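Local coordinates for protein pyoverdine synthetase F (Pseudomonas aeruginosa PAO1, PDB 6CUL) that is an alpha/beta protein of the pyoverdine system, built round a mixed central sheet with helices packed against it, and holds the bound ligand FGD, at residues S125-E128 and R129-D133; Y32-S35 and V36-L40; A187-D190 and A191-A195; N254-N257 and N258-P262; A79-P82 and G83-W86. All blocks are in the same frame, centred on the assembly; numbering follows the deposited sequence.

Five local contacts sample helices, a helix start and a surface turn of one alpha/beta chain. Interactions 2 and 4 belong together: their centres lie about 10 Å apart and helices 36-46 and 248-271 meet there, with Ser39 OG 3.2 Å from Phe261 CD2 and Val36 CG2 3.6 Å from Leu260 CD2. Interaction 3 sits about 15 Å from interaction 4, centre to centre, on a short helix that leans on the first part of helix 248-271. Interaction 5 comes nearer the ligand pocket, the side chain of Gln85 being about 8 Å from FGD, against about 13 Å for Leu189 of interaction 3. Interaction 1 stands apart, about 27 Å or more from the other four centres.

Interaction 1: S125-E128 and R129-D133; sequences SDFE and RRLHD
Asp126 and Arg129 run side by side along the outer face of the helix and are joined by a salt bridge. Arg129 leaves its backbone with CG opposite the amide nitrogen (chi1 -174°), then bends at chi2 and chi3, which swings the guanidinium beside the helix to meet the forward-reaching Asp126 carboxylate. NH2 gives Asp126 OD1 the main bond, 2.6 Å, on the syn side of the carboxylate, while NE adds a weak one to the same oxygen at 3.1 Å. The two flat groups are turned 70° against each other, so no flush two-oxygen pairing forms. The guanidinium also reaches Asp133, NH1 to OD2 3.2 Å, and an i-3/i+4 salt-bridge network spans helix 118-136 on its solvent side, where long charged chains suit the exposure. The inward side carries Phe127 and Leu131, one turn apart. Leu131 lays CG over the phenyl face, 3.9 Å from the ring centroid, in a CH-pi contact, and its methyls straddle the far rim: CD1 is 3.5 Å from Phe127 CZ, CD2 equally close to CE1. Loop residues Val150 and Val106 pack on this pair, and Arg130 brings NH2 to the edge of the phenyl ring and bonds through it to Pro107 O.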
loop_
_atom_site.group_PDB
_atom_site.type_symbol
_atom_site.label_atom_id
_atom_site.label_comp_id
_atom_site.label_asym_id
_atom_site.label_seq_id
_atom_site.Cartn_x
_atom_site.Cartn_y
_atom_site.Cartn_z
ATOM N N SER A 125 -16.481 -0.293 12.936
ATOM C CA SER A 125 -16.714 -1.689 13.048
ATOM C C SER A 125 -17.535 -2.183 11.896
ATOM O O SER A 125 -17.202 -3.183 11.364
ATOM C CB SER A 125 -17.413 -2.047 14.362
ATOM O OG SER A 125 -17.910 -3.363 14.374
ATOM N N ASP A 126 -18.585 -1.514 11.502
ATOM C CA ASP A 126 -19.367 -1.996 10.382
ATOM C C ASP A 126 -18.597 -2.043 9.048
ATOM O O ASP A 126 -18.887 -2.846 8.231
ATOM C CB ASP A 126 -20.675 -1.216 10.285
ATOM C CG ASP A 126 -21.657 -1.822 9.369
ATOM O OD1 ASP A 126 -22.328 -2.730 9.741
ATOM O OD2 ASP A 126 -21.807 -1.363 8.283
ATOM N N PHE A 127 -17.701 -1.099 8.825
ATOM C CA PHE A 127 -16.831 -1.073 7.673
ATOM C C PHE A 127 -15.904 -2.268 7.689
ATOM O O PHE A 127 -15.755 -2.934 6.706
ATOM C CB PHE A 127 -16.026 0.176 7.673
ATOM C CG PHE A 127 -14.753 0.067 6.928
ATOM C CD1 PHE A 127 -14.735 0.064 5.572
ATOM C CD2 PHE A 127 -13.562 0.007 7.591
ATOM C CE1 PHE A 127 -13.577 0.009 4.890
ATOM C CE2 PHE A 127 -12.388 -0.043 6.906
ATOM C CZ PHE A 127 -12.404 -0.044 5.548
ATOM N N GLU A 128 -15.295 -2.538 8.819
ATOM C CA GLU A 128 -14.547 -3.745 8.945
ATOM C C GLU A 128 -15.521 -4.901 8.745
ATOM O O GLU A 128 -15.174 -5.847 8.104
ATOM C CB GLU A 128 -13.893 -3.888 10.296
ATOM C CG GLU A 128 -13.073 -2.719 10.721
ATOM C CD GLU A 128 -11.945 -3.086 11.633
ATOM O OE1 GLU A 128 -11.187 -3.959 11.270
ATOM O OE2 GLU A 128 -11.780 -2.502 12.685
ATOM N N ARG A 129 -16.724 -4.818 9.285
ATOM C CA ARG A 129 -17.669 -5.873 9.089
ATOM C C ARG A 129 -18.013 -6.029 7.615
ATOM O O ARG A 129 -18.098 -7.112 7.162
ATOM C CB ARG A 129 -18.878 -5.649 9.917
ATOM C CG ARG A 129 -19.820 -6.804 9.842
ATOM C CD ARG A 129 -20.773 -6.749 8.667
ATOM N NE ARG A 129 -21.567 -5.557 8.635
ATOM C CZ ARG A 129 -22.285 -5.183 7.602
ATOM N NH1 ARG A 129 -22.272 -5.884 6.512
ATOM N NH2 ARG A 129 -22.967 -4.071 7.643
ATOM N N ARG A 130 -18.189 -4.926 6.903
ATOM C CA ARG A 130 -18.355 -4.932 5.455
ATOM C C ARG A 130 -17.080 -5.394 4.726
ATOM O O ARG A 130 -17.175 -5.891 3.658
ATOM C CB ARG A 130 -18.720 -3.565 4.926
ATOM C CG ARG A 130 -20.184 -3.293 4.769
ATOM C CD ARG A 130 -20.489 -1.923 4.183
ATOM N NE ARG A 130 -19.824 -0.798 4.846
ATOM C CZ ARG A 130 -19.342 0.278 4.229
ATOM N NH1 ARG A 130 -19.407 0.394 2.947
ATOM N NH2 ARG A 130 -18.770 1.214 4.930
ATOM N N LEU A 131 -15.898 -5.140 5.230
ATOM C CA LEU A 131 -14.727 -5.682 4.586
ATOM C C LEU A 131 -14.782 -7.223 4.537
ATOM O O LEU A 131 -14.651 -7.794 3.498
ATOM C CB LEU A 131 -13.445 -5.184 5.264
ATOM C CG LEU A 131 -13.042 -3.721 5.135
ATOM C CD1 LEU A 131 -11.707 -3.428 5.720
ATOM C CD2 LEU A 131 -13.027 -3.265 3.722
ATOM N N HIS A 132 -15.008 -7.835 5.692
ATOM C CA HIS A 132 -15.085 -9.278 5.896
ATOM C C HIS A 132 -16.063 -9.972 5.053
ATOM O O HIS A 132 -15.846 -11.013 4.561
ATOM C CB HIS A 132 -15.436 -9.590 7.351
ATOM C CG HIS A 132 -15.656 -11.041 7.624
ATOM N ND1 HIS A 132 -16.900 -11.613 7.629
ATOM C CD2 HIS A 132 -14.795 -12.040 7.884
ATOM C CE1 HIS A 132 -16.794 -12.893 7.866
ATOM N NE2 HIS A 132 -15.528 -13.173 8.041
ATOM N N ASP A 133 -17.181 -9.351 4.944
ATOM C CA ASP A 133 -18.343 -9.860 4.253
ATOM C C ASP A 133 -18.130 -9.919 2.780
ATOM O O ASP A 133 -18.424 -10.902 2.199
ATOM C CB ASP A 133 -19.563 -8.981 4.497
ATOM C CG ASP A 133 -20.285 -9.272 5.774
ATOM O OD1 ASP A 133 -19.749 -9.852 6.696
ATOM O OD2 ASP A 133 -21.417 -8.845 5.855
#

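Interaction 2: Y32-S35 and V36-L40; sequences YMKS and VLESL
Tyr32 OH donates to Glu38 OE1 at 2.9 Å, linking the end of strand 29-32 to the first turn of helix 36-46. The carboxylate oxygen receives the hydroxyl through its syn lone pair and lies at the edge of the phenol ring, near its plane, while the carboxylate itself stands almost upright to that ring, 85° between planes. Glu38 reaches this far because its chain is extended beyond CG. Lys34 crosses Glu38 at about a right angle, its CG 3.6 Å from both Glu38 OE1 and Glu38 CB, so a methylene rather than its charge meets the glutamate; its ammonium NZ goes on to form a salt bridge with Glu42. The backbone end of the helix is served by Ser35, the N-cap. With OG held between the backbone N and the carbonyl carbon (chi1 75°), the hydroxyl accepts from Glu38 N at 3.0 Å and 161°, and Ser35 O receives Ser39 N at 3.2 Å to open the regular helical series. A small serine is apt here, since its oxygen can turn straight back to an amide of the first turn. Tyr32 O is taken by Trp253 NE1 of helix 248-271. Glu38 is buried, with Pro89 and Leu92 against its side chain, so the phenol bond and the nearby helix N-terminus would both tend to stabilise a charged carboxylate in an otherwise poorly solvated place.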
loop_
_atom_site.group_PDB
_atom_site.type_symbol
_atom_site.label_atom_id
_atom_site.label_comp_id
_atom_site.label_asym_id
_atom_site.label_seq_id
_atom_site.Cartn_x
_atom_site.Cartn_y
_atom_site.Cartn_z
ATOM N N TYR A 32 8.335 6.904 -14.474
ATOM C CA TYR A 32 6.929 6.656 -14.290
ATOM C C TYR A 32 6.674 6.026 -12.931
ATOM O O TYR A 32 7.184 5.007 -12.646
ATOM C CB TYR A 32 6.419 5.766 -15.412
ATOM C CG TYR A 32 5.023 5.291 -15.245
ATOM C CD1 TYR A 32 3.943 6.073 -15.587
ATOM C CD2 TYR A 32 4.791 4.073 -14.753
ATOM C CE1 TYR A 32 2.692 5.633 -15.427
ATOM C CE2 TYR A 32 3.548 3.630 -14.592
ATOM C CZ TYR A 32 2.500 4.408 -14.938
ATOM O OH TYR A 32 1.314 3.859 -14.711
HETATM N N MSE A 33 5.866 6.651 -12.099
HETATM C CA MSE A 33 5.606 6.152 -10.753
HETATM C C MSE A 33 4.567 5.099 -10.812
HETATM O O MSE A 33 3.410 5.381 -10.689
HETATM C CB MSE A 33 5.123 7.257 -9.840
HETATM C CG MSE A 33 4.994 6.952 -8.369
HETATM SE SE MSE A 33 6.548 6.266 -7.477
HETATM C CE MSE A 33 7.324 7.883 -6.887
ATOM N N LYS A 34 4.989 3.883 -11.064
ATOM C CA LYS A 34 4.117 2.767 -11.218
ATOM C C LYS A 34 3.552 2.409 -9.886
ATOM O O LYS A 34 4.222 2.526 -8.928
ATOM C CB LYS A 34 4.907 1.602 -11.777
ATOM C CG LYS A 34 4.134 0.384 -12.178
ATOM C CD LYS A 34 5.054 -0.768 -12.376
ATOM C CE LYS A 34 5.678 -0.814 -13.753
ATOM N NZ LYS A 34 6.535 -1.970 -14.059
ATOM N N SER A 35 2.304 2.017 -9.857
ATOM C CA SER A 35 1.686 1.588 -8.664
ATOM C C SER A 35 2.042 0.193 -8.252
ATOM O O SER A 35 2.573 -0.557 -8.980
ATOM C CB SER A 35 0.206 1.709 -8.758
ATOM O OG SER A 35 -0.342 0.744 -9.527
ATOM N N VAL A 36 1.778 -0.097 -7.010
ATOM C CA VAL A 36 1.961 -1.414 -6.480
ATOM C C VAL A 36 1.065 -2.412 -7.188
ATOM O O VAL A 36 1.484 -3.480 -7.415
ATOM C CB VAL A 36 1.707 -1.461 -5.011
ATOM C CG1 VAL A 36 1.803 -2.855 -4.506
ATOM C CG2 VAL A 36 2.692 -0.607 -4.305
ATOM N N LEU A 37 -0.170 -2.058 -7.475
ATOM C CA LEU A 37 -1.065 -2.899 -8.204
ATOM C C LEU A 37 -0.613 -3.132 -9.633
ATOM O O LEU A 37 -0.691 -4.186 -10.108
ATOM C CB LEU A 37 -2.466 -2.331 -8.158
ATOM C CG LEU A 37 -3.605 -3.161 -8.717
ATOM C CD1 LEU A 37 -3.813 -4.361 -7.866
ATOM C CD2 LEU A 37 -4.903 -2.404 -8.875
ATOM N N GLU A 38 -0.114 -2.124 -10.291
ATOM C CA GLU A 38 0.373 -2.304 -11.642
ATOM C C GLU A 38 1.528 -3.282 -11.680
ATOM O O GLU A 38 1.598 -4.050 -12.566
ATOM C CB GLU A 38 0.763 -1.009 -12.308
ATOM C CG GLU A 38 0.954 -1.184 -13.776
ATOM C CD GLU A 38 1.005 0.085 -14.522
ATOM O OE1 GLU A 38 1.093 1.094 -13.915
ATOM O OE2 GLU A 38 0.947 0.087 -15.724
ATOM N N SER A 39 2.404 -3.213 -10.713
ATOM C CA SER A 39 3.443 -4.140 -10.672
ATOM C C SER A 39 2.925 -5.557 -10.465
ATOM O O SER A 39 3.444 -6.406 -11.055
ATOM C CB SER A 39 4.508 -3.775 -9.653
ATOM O OG SER A 39 5.687 -4.271 -10.097
ATOM N N LEU A 40 1.966 -5.755 -9.589
ATOM C CA LEU A 40 1.315 -7.026 -9.320
ATOM C C LEU A 40 0.549 -7.560 -10.503
ATOM O O LEU A 40 0.535 -8.694 -10.722
ATOM C CB LEU A 40 0.444 -6.934 -8.094
ATOM C CG LEU A 40 -0.159 -8.131 -7.469
ATOM C CD1 LEU A 40 0.919 -9.063 -7.072
ATOM C CD2 LEU A 40 -0.959 -7.759 -6.267
#

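Interaction 3: A187-D190 and A191-A195; sequences ATLD and ALYGA
Leu189 and Tyr193 stand one helical turn apart, their side chains running alongside each other in the same direction. The tyrosine can be traced outward. CB rests 3.8 Å from Leu189 O, the same carbonyl that accepts Tyr193 N in a nearly straight bond of 2.9 Å and 178°. Because CG lies opposite the carbonyl carbon and beside the backbone N (chi1 -59°), the ring leans back toward the preceding turn instead of onward along the helix. CD2 therefore comes within 3.2 Å of Leu189 O, which approaches the ring obliquely. Next, CE2 leaves the backbone behind and meets the aliphatic branch, 3.8 Å from Leu189 CD2, with Leu189 CB a little farther off. The hydroxyl OH ends 4.2 Å from Leu189 CD2. Leucine gives the ring an apolar flank, and the amphipathic phenol fits beside it, both positions being partly exposed. Ala191 and Gly194 are small: Ala191 CB packs 3.4 Å from Ala187 O, and Gly194 N bonds to Asp190 O without bringing in any side chain. Helix 187-195 lays Thr188, Ala191 and the larger apolar Leu192 on Ile248 and Leu251 of helix 248-271, while the backbone of Gly194 bonds to Leu214 and Ala195 touches Ile242, just beyond strand 233-241.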
loop_
_atom_site.group_PDB
_atom_site.type_symbol
_atom_site.label_atom_id
_atom_site.label_comp_id
_atom_site.label_asym_id
_atom_site.label_seq_id
_atom_site.Cartn_x
_atom_site.Cartn_y
_atom_site.Cartn_z
ATOM N N ALA A 187 7.954 6.026 7.382
ATOM C CA ALA A 187 9.060 5.273 6.986
ATOM C C ALA A 187 9.833 5.772 5.795
ATOM O O ALA A 187 10.996 5.601 5.775
ATOM C CB ALA A 187 8.648 3.870 6.784
ATOM N N THR A 188 9.201 6.289 4.770
ATOM C CA THR A 188 9.959 6.787 3.671
ATOM C C THR A 188 10.770 8.045 3.971
ATOM O O THR A 188 11.845 8.166 3.509
ATOM C CB THR A 188 9.156 6.880 2.419
ATOM O OG1 THR A 188 10.054 7.172 1.416
ATOM C CG2 THR A 188 8.251 7.942 2.461
ATOM N N LEU A 189 10.159 8.974 4.691
ATOM C CA LEU A 189 10.797 10.164 5.165
ATOM C C LEU A 189 11.862 9.839 6.253
ATOM O O LEU A 189 12.901 10.343 6.218
ATOM C CB LEU A 189 9.769 11.175 5.626
ATOM C CG LEU A 189 8.867 11.920 4.629
ATOM C CD1 LEU A 189 7.440 11.894 5.015
ATOM C CD2 LEU A 189 9.282 13.330 4.436
ATOM N N ASP A 190 11.617 8.917 7.169
ATOM C CA ASP A 190 12.638 8.544 8.148
ATOM C C ASP A 190 13.901 8.005 7.432
ATOM O O ASP A 190 14.958 8.221 7.918
ATOM C CB ASP A 190 12.146 7.482 9.108
ATOM C CG ASP A 190 11.399 8.005 10.227
ATOM O OD1 ASP A 190 11.405 9.122 10.523
ATOM O OD2 ASP A 190 10.764 7.273 10.849
ATOM N N ALA A 191 13.737 7.222 6.352
ATOM C CA ALA A 191 14.755 6.740 5.524
ATOM C C ALA A 191 15.490 7.862 4.798
ATOM O O ALA A 191 16.643 7.802 4.730
ATOM C CB ALA A 191 14.163 5.775 4.571
ATOM N N LEU A 192 14.836 8.858 4.251
ATOM C CA LEU A 192 15.516 9.934 3.627
ATOM C C LEU A 192 16.267 10.765 4.626
ATOM O O LEU A 192 17.355 11.088 4.394
ATOM C CB LEU A 192 14.527 10.778 2.871
ATOM C CG LEU A 192 14.915 12.012 2.081
ATOM C CD1 LEU A 192 15.282 11.661 0.685
ATOM C CD2 LEU A 192 13.816 13.015 2.020
ATOM N N TYR A 193 15.699 11.118 5.754
ATOM C CA TYR A 193 16.439 11.863 6.744
ATOM C C TYR A 193 17.595 11.099 7.427
ATOM O O TYR A 193 18.542 11.703 7.780
ATOM C CB TYR A 193 15.514 12.633 7.690
ATOM C CG TYR A 193 14.613 13.613 6.975
ATOM C CD1 TYR A 193 15.113 14.673 6.368
ATOM C CD2 TYR A 193 13.261 13.439 6.906
ATOM C CE1 TYR A 193 14.302 15.536 5.703
ATOM C CE2 TYR A 193 12.471 14.285 6.210
ATOM C CZ TYR A 193 13.024 15.333 5.647
ATOM O OH TYR A 193 12.314 16.213 5.015
ATOM N N GLY A 194 17.497 9.788 7.624
ATOM C CA GLY A 194 18.526 8.943 8.181
ATOM C C GLY A 194 19.755 8.953 7.336
ATOM O O GLY A 194 20.818 8.810 7.849
ATOM N N ALA A 195 19.591 8.997 6.021
ATOM C CA ALA A 195 20.673 9.169 5.118
ATOM C C ALA A 195 21.435 10.471 5.410
ATOM O O ALA A 195 22.612 10.494 5.325
ATOM C CB ALA A 195 20.133 9.178 3.712
#

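Interaction 4: N254-N257 and N258-P262; sequences NNFN and NSLFP
Phe256 and Phe261 meet at a slant, their ring planes 45° apart and centroids 5.3 Å distant, a pose that is neither a stack nor an edge-on approach. The side chains come closest at Phe256 CD2 and Phe261 CZ, 3.6 Å apart. What faces the second ring more squarely is the base of the first residue: Phe256 CB lies over a face of Phe261 in a CH-pi contact, 4.2 Å from its centroid, and Phe256 O stands above the same ring, toward its rim. Phe261 folds back in this way because its CG is turned opposite its carbonyl carbon (chi1 -62°). Leu260 runs beside Phe256 and points the same way, CD1 to CD1 4.1 Å, so two aromatic residues and a branched aliphatic one build an apolar ridge facing helix 36-46. On the other side Asn255 is polar for good reason, its amide reaching Thr240 OG1 and Gly218 O on strands 233-241 and 216-223. The backbone accounts for the spacing. Asn255 O takes both Ser259 N, from above the carbonyl plane, and Leu260 N, at 2.6 Å, nearly in line with the C=O bond; Phe256 O then takes Phe261 N at 3.1 Å. These i to i+5 bonds are the mark of a pi-bulge in an alpha helix, and the helix kinks at Pro262, whose nitrogen has no N-H to bond to the turn before.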
loop_
_atom_site.group_PDB
_atom_site.type_symbol
_atom_site.label_atom_id
_atom_site.label_comp_id
_atom_site.label_asym_id
_atom_site.label_seq_id
_atom_site.Cartn_x
_atom_site.Cartn_y
_atom_site.Cartn_z
ATOM N N ASN A 254 12.704 4.281 -5.977
ATOM C CA ASN A 254 13.654 3.248 -5.811
ATOM C C ASN A 254 13.262 2.115 -4.843
ATOM O O ASN A 254 13.514 0.991 -5.110
ATOM C CB ASN A 254 14.927 3.859 -5.373
ATOM C CG ASN A 254 15.598 4.594 -6.467
ATOM O OD1 ASN A 254 15.222 4.527 -7.575
ATOM N ND2 ASN A 254 16.598 5.299 -6.129
ATOM N N ASN A 255 12.698 2.425 -3.709
ATOM C CA ASN A 255 12.234 1.397 -2.833
ATOM C C ASN A 255 11.088 0.616 -3.489
ATOM O O ASN A 255 11.013 -0.539 -3.323
ATOM C CB ASN A 255 11.884 1.916 -1.471
ATOM C CG ASN A 255 11.979 0.861 -0.426
ATOM O OD1 ASN A 255 12.917 0.117 -0.387
ATOM N ND2 ASN A 255 10.993 0.775 0.394
ATOM N N PHE A 256 10.200 1.286 -4.199
ATOM C CA PHE A 256 9.161 0.609 -4.921
ATOM C C PHE A 256 9.801 -0.255 -5.949
ATOM O O PHE A 256 9.381 -1.330 -6.079
ATOM C CB PHE A 256 8.333 1.522 -5.764
ATOM C CG PHE A 256 7.053 1.945 -5.183
ATOM C CD1 PHE A 256 6.839 1.944 -3.860
ATOM C CD2 PHE A 256 6.078 2.483 -6.007
ATOM C CE1 PHE A 256 5.646 2.410 -3.364
ATOM C CE2 PHE A 256 4.913 2.945 -5.523
ATOM C CZ PHE A 256 4.688 2.902 -4.217
ATOM N N ASN A 257 10.766 0.237 -6.723
ATOM C CA ASN A 257 11.458 -0.562 -7.716
ATOM C C ASN A 257 12.621 -1.494 -7.203
ATOM O O ASN A 257 12.808 -2.528 -7.725
ATOM C CB ASN A 257 11.764 0.291 -8.969
ATOM C CG ASN A 257 10.478 0.903 -9.650
ATOM O OD1 ASN A 257 10.020 0.451 -10.657
ATOM N ND2 ASN A 257 9.975 1.914 -9.118
ATOM N N ASN A 258 13.397 -1.090 -6.205
ATOM C CA ASN A 258 14.474 -1.933 -5.656
ATOM C C ASN A 258 14.084 -2.974 -4.634
ATOM O O ASN A 258 14.634 -3.990 -4.593
ATOM C CB ASN A 258 15.612 -1.101 -5.078
ATOM C CG ASN A 258 16.809 -1.006 -5.991
ATOM O OD1 ASN A 258 16.771 -1.434 -7.107
ATOM N ND2 ASN A 258 17.875 -0.443 -5.494
ATOM N N SER A 259 13.159 -2.672 -3.779
ATOM C CA SER A 259 12.745 -3.595 -2.810
ATOM C C SER A 259 11.293 -3.970 -2.660
ATOM O O SER A 259 11.040 -4.983 -2.214
ATOM C CB SER A 259 13.259 -3.074 -1.486
ATOM O OG SER A 259 13.212 -4.039 -0.532
ATOM N N LEU A 260 10.373 -3.065 -2.924
ATOM C CA LEU A 260 8.951 -3.298 -2.748
ATOM C C LEU A 260 8.223 -4.207 -3.700
ATOM O O LEU A 260 7.475 -5.012 -3.288
ATOM C CB LEU A 260 8.216 -1.974 -2.603
ATOM C CG LEU A 260 6.795 -2.057 -2.067
ATOM C CD1 LEU A 260 6.549 -1.003 -1.007
ATOM C CD2 LEU A 260 5.746 -2.017 -3.138
ATOM N N PHE A 261 8.421 -4.038 -4.965
ATOM C CA PHE A 261 7.786 -4.902 -5.857
ATOM C C PHE A 261 8.323 -6.336 -5.618
ATOM O O PHE A 261 7.583 -7.248 -5.551
ATOM C CB PHE A 261 7.858 -4.371 -7.301
ATOM C CG PHE A 261 7.184 -3.056 -7.494
ATOM C CD1 PHE A 261 6.206 -2.654 -6.648
ATOM C CD2 PHE A 261 7.548 -2.231 -8.481
ATOM C CE1 PHE A 261 5.601 -1.477 -6.798
ATOM C CE2 PHE A 261 6.953 -1.035 -8.637
ATOM C CZ PHE A 261 5.960 -0.661 -7.802
ATOM N N PRO A 262 9.626 -6.472 -5.421
ATOM C CA PRO A 262 10.166 -7.799 -5.160
ATOM C C PRO A 262 9.661 -8.432 -3.887
ATOM O O PRO A 262 9.328 -9.579 -3.911
ATOM C CB PRO A 262 11.658 -7.565 -5.104
ATOM C CG PRO A 262 11.869 -6.298 -5.800
ATOM C CD PRO A 262 10.682 -5.474 -5.552
#

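Interaction 5: A79-P82 and G83-W86; sequences AYRP and GQQW
Tyr80 extends its ring trans to its amide nitrogen (chi1 -179°), and Trp86, at chi1 -165°, sends its indole back toward the same place, so the two aromatics meet across a reversal of the chain. The rings themselves are oblique. The snug part is Tyr80 CB, set over the centre of the indole six-membered ring at 3.9 Å in a CH-pi contact, with Tyr80 CD1 pressed 3.3 Å from Trp86 CB. Farther out, the phenol edge carries CE1 to within 3.0 Å of Gln84 O, and OH makes a weak hydrogen bond to that oxygen, 3.5 Å long. A type II beta turn from Arg81 to Gln84 produces the reversal: Pro82 suits its second position by its fixed phi, and Gly83 tolerates the positive phi of the third (58°). Arg81 lies across Gln84, its NE 3.5 Å from Gln84 CB, and its NH2 goes on to a weak bond with the backbone of Asp75, a ligand-pocket residue. The indole NE1 bonds to Asn100 OD1. Since the polar bonds across the turn itself are few and weak, its shape probably rests mainly on the turn residues and on carbon-to-ring contact, with the buried tryptophan anchoring an otherwise exposed loop.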
loop_
_atom_site.group_PDB
_atom_site.type_symbol
_atom_site.label_atom_id
_atom_site.label_comp_id
_atom_site.label_asym_id
_atom_site.label_seq_id
_atom_site.Cartn_x
_atom_site.Cartn_y
_atom_site.Cartn_z
ATOM N N ALA A 79 -13.515 8.049 -10.229
ATOM C CA ALA A 79 -13.566 7.055 -11.308
ATOM C C ALA A 79 -12.815 7.587 -12.521
ATOM O O ALA A 79 -12.567 8.742 -12.580
ATOM C CB ALA A 79 -14.965 6.690 -11.650
ATOM N N TYR A 80 -12.437 6.766 -13.482
ATOM C CA TYR A 80 -11.633 7.296 -14.577
ATOM C C TYR A 80 -12.345 8.283 -15.491
ATOM O O TYR A 80 -13.395 7.981 -15.996
ATOM C CB TYR A 80 -11.092 6.181 -15.430
ATOM C CG TYR A 80 -10.246 6.641 -16.569
ATOM C CD1 TYR A 80 -9.121 7.414 -16.368
ATOM C CD2 TYR A 80 -10.550 6.293 -17.871
ATOM C CE1 TYR A 80 -8.307 7.793 -17.427
ATOM C CE2 TYR A 80 -9.759 6.699 -18.928
ATOM C CZ TYR A 80 -8.649 7.441 -18.702
ATOM O OH TYR A 80 -7.889 7.801 -19.735
ATOM N N ARG A 81 -11.720 9.416 -15.714
ATOM C CA ARG A 81 -12.210 10.422 -16.606
ATOM C C ARG A 81 -11.592 10.117 -17.955
ATOM O O ARG A 81 -10.491 9.632 -18.017
ATOM C CB ARG A 81 -11.751 11.788 -16.133
ATOM C CG ARG A 81 -12.252 12.214 -14.781
ATOM C CD ARG A 81 -11.550 13.457 -14.341
ATOM N NE ARG A 81 -10.139 13.199 -14.385
ATOM C CZ ARG A 81 -9.203 13.915 -13.809
ATOM N NH1 ARG A 81 -9.479 14.993 -13.125
ATOM N NH2 ARG A 81 -7.974 13.510 -13.921
ATOM N N PRO A 82 -12.281 10.423 -19.043
ATOM C CA PRO A 82 -11.839 10.177 -20.408
ATOM C C PRO A 82 -10.678 11.040 -20.818
ATOM O O PRO A 82 -10.822 12.225 -20.732
ATOM C CB PRO A 82 -13.019 10.652 -21.177
ATOM C CG PRO A 82 -13.467 11.814 -20.359
ATOM C CD PRO A 82 -13.509 11.203 -19.030
ATOM N N GLY A 83 -9.604 10.457 -21.319
ATOM C CA GLY A 83 -8.419 11.185 -21.687
ATOM C C GLY A 83 -7.777 12.003 -20.577
ATOM O O GLY A 83 -7.251 13.066 -20.838
ATOM N N GLN A 84 -7.811 11.499 -19.358
ATOM C CA GLN A 84 -7.273 12.199 -18.196
ATOM C C GLN A 84 -6.449 11.255 -17.316
ATOM O O GLN A 84 -6.350 10.115 -17.627
ATOM C CB GLN A 84 -8.395 12.888 -17.427
ATOM C CG GLN A 84 -9.385 13.612 -18.323
ATOM C CD GLN A 84 -8.920 14.969 -18.793
ATOM O OE1 GLN A 84 -9.054 15.930 -18.120
ATOM N NE2 GLN A 84 -8.454 15.033 -19.983
ATOM N N GLN A 85 -5.845 11.755 -16.254
ATOM C CA GLN A 85 -4.967 10.988 -15.380
ATOM C C GLN A 85 -5.682 9.855 -14.679
ATOM O O GLN A 85 -6.800 9.994 -14.360
ATOM C CB GLN A 85 -4.302 11.958 -14.376
ATOM C CG GLN A 85 -3.380 11.421 -13.307
ATOM C CD GLN A 85 -1.958 11.133 -13.755
ATOM O OE1 GLN A 85 -1.111 11.985 -13.778
ATOM N NE2 GLN A 85 -1.696 9.908 -14.045
ATOM N N TRP A 86 -5.027 8.722 -14.499
ATOM C CA TRP A 86 -5.564 7.587 -13.764
ATOM C C TRP A 86 -4.426 6.896 -13.045
ATOM O O TRP A 86 -3.330 7.037 -13.418
ATOM C CB TRP A 86 -6.351 6.644 -14.679
ATOM C CG TRP A 86 -7.228 5.637 -14.000
ATOM C CD1 TRP A 86 -7.203 4.357 -14.198
ATOM C CD2 TRP A 86 -8.191 5.862 -12.965
ATOM N NE1 TRP A 86 -8.079 3.733 -13.410
ATOM C CE2 TRP A 86 -8.702 4.636 -12.624
ATOM C CE3 TRP A 86 -8.682 6.981 -12.317
ATOM C CZ2 TRP A 86 -9.685 4.485 -11.701
ATOM C CZ3 TRP A 86 -9.634 6.818 -11.403
ATOM C CH2 TRP A 86 -10.133 5.593 -11.108
#